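Side-chain contact in carboxysome shell vertex protein CcmL (Thermosynechococcus elongatus, PDB 4N8F), which probably forms the pentameric vertices of the carboxysome, the polyhedral body in which RuBisCO is sequestered, and is thought to induce curvature in the otherwise flat hexagonal shell layer: residues V10-T13 and Q14-D17. Sequence-based numbering, arbitrary orientation.
Sequences VTST and QKED
Lys15 lays its side chain back over Ser12, three residues earlier in the turn that follows strand 2-11. With CG set between the backbone N and the carbonyl carbon (chi1 62°) and an extended chain beyond, the methylenes run past the serine: Lys15 CB is 3.6 Å from Ser12 OG, and Lys15 CE lies 3.4 Å from Ser12 O. At the end of this path Lys15 NZ donates a hydrogen bond to Ser12 O, short at 2.6 Å and nearly in line with the carbonyl, the C=O...N angle being 161°. Ser12 OG also sits 3.1 Å from Gln14 O, but the angle is too poor for a bond; the hydroxyl is hydrogen-bonded instead to Ile81 O of a neighbouring subunit, while Thr13 OG1 bonds Asp83 of that subunit. Gln14 and Lys15 pair antiparallel with a strand of the same neighbour, so the turn belongs to the intersubunit seam of the CcmL pentamer. Cutting Lys15 back to an alanine is likely to leave Ser12 O without this N-H donor and take away the methylenes that run alongside it. Chemically, one charged, nearly axial bond ties the two ends of the turn to each other, whereas its hydroxyls are committed to the adjoining subunit.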
loop_
_atom_site.group_PDB
_atom_site.type_symbol
_atom_site.label_atom_id
_atom_site.label_comp_id
_atom_site.label_asym_id
_atom_site.label_seq_id
_atom_site.Cartn_x
_atom_site.Cartn_y
_atom_site.Cartn_z
ATOM N N VAL C 10 -2.026 14.722 17.353
ATOM C CA VAL C 10 -1.519 15.831 16.497
ATOM C C VAL C 10 -2.605 16.899 16.340
ATOM O O VAL C 10 -3.819 16.606 16.132
ATOM C CB VAL C 10 -1.150 15.280 15.096
ATOM C CG1 VAL C 10 -0.758 16.395 14.115
ATOM C CG2 VAL C 10 -0.069 14.204 15.202
ATOM N N THR C 11 -2.193 18.149 16.428
ATOM C CA THR C 11 -3.141 19.255 16.179
ATOM C C THR C 11 -2.653 20.089 14.996
ATOM O O THR C 11 -1.422 20.203 14.757
ATOM C CB THR C 11 -3.278 20.161 17.418
ATOM O OG1 THR C 11 -2.067 20.889 17.556
ATOM C CG2 THR C 11 -3.530 19.332 18.686
ATOM N N SER C 12 -3.611 20.641 14.240
ATOM C CA SER C 12 -3.312 21.440 13.054
ATOM C C SER C 12 -4.385 22.484 12.893
ATOM O O SER C 12 -5.546 22.159 12.963
ATOM C CB SER C 12 -3.338 20.562 11.821
ATOM O OG SER C 12 -3.276 21.326 10.644
ATOM N N THR C 13 -4.022 23.733 12.643
ATOM C CA THR C 13 -5.048 24.732 12.301
ATOM C C THR C 13 -5.065 25.081 10.803
ATOM O O THR C 13 -6.064 25.585 10.329
ATOM C CB THR C 13 -4.908 26.001 13.164
ATOM O OG1 THR C 13 -3.576 26.470 13.068
ATOM C CG2 THR C 13 -5.204 25.696 14.637
ATOM N N GLN C 14 -3.983 24.816 10.063
ATOM C CA GLN C 14 -3.938 24.990 8.610
ATOM C C GLN C 14 -3.983 23.615 7.912
ATOM O O GLN C 14 -3.018 22.858 7.978
ATOM C CB GLN C 14 -2.625 25.597 8.186
ATOM C CG GLN C 14 -2.459 27.083 8.347
ATOM C CD GLN C 14 -1.076 27.506 7.834
ATOM O OE1 GLN C 14 -0.922 27.810 6.645
ATOM N NE2 GLN C 14 -0.047 27.433 8.711
ATOM N N LYS C 15 -5.070 23.321 7.224
ATOM C CA LYS C 15 -5.347 21.939 6.754
ATOM C C LYS C 15 -6.482 21.974 5.738
ATOM O O LYS C 15 -7.219 22.956 5.687
ATOM C CB LYS C 15 -5.682 21.005 7.932
ATOM C CG LYS C 15 -6.935 21.415 8.708
ATOM C CD LYS C 15 -7.125 20.633 10.012
ATOM C CE LYS C 15 -8.099 21.384 10.906
ATOM N NZ LYS C 15 -7.878 21.073 12.335
ATOM N N GLU C 16 -6.638 20.898 4.971
ATOM C CA GLU C 16 -7.738 20.742 4.042
ATOM C C GLU C 16 -9.028 20.942 4.789
ATOM O O GLU C 16 -9.200 20.426 5.928
ATOM C CB GLU C 16 -7.710 19.338 3.430
ATOM C CG GLU C 16 -6.592 19.101 2.419
ATOM C CD GLU C 16 -6.797 19.878 1.127
ATOM O OE1 GLU C 16 -7.890 19.784 0.520
ATOM O OE2 GLU C 16 -5.850 20.561 0.694
ATOM N N ASP C 17 -9.895 21.762 4.205
ATOM C CA ASP C 17 -11.243 22.062 4.731
ATOM C C ASP C 17 -12.025 20.835 5.140
ATOM O O ASP C 17 -12.850 20.885 6.040
ATOM C CB ASP C 17 -12.091 22.681 3.630
ATOM C CG ASP C 17 -11.822 24.132 3.416
ATOM O OD1 ASP C 17 -11.026 24.668 4.173
ATOM O OD2 ASP C 17 -12.410 24.724 2.495
#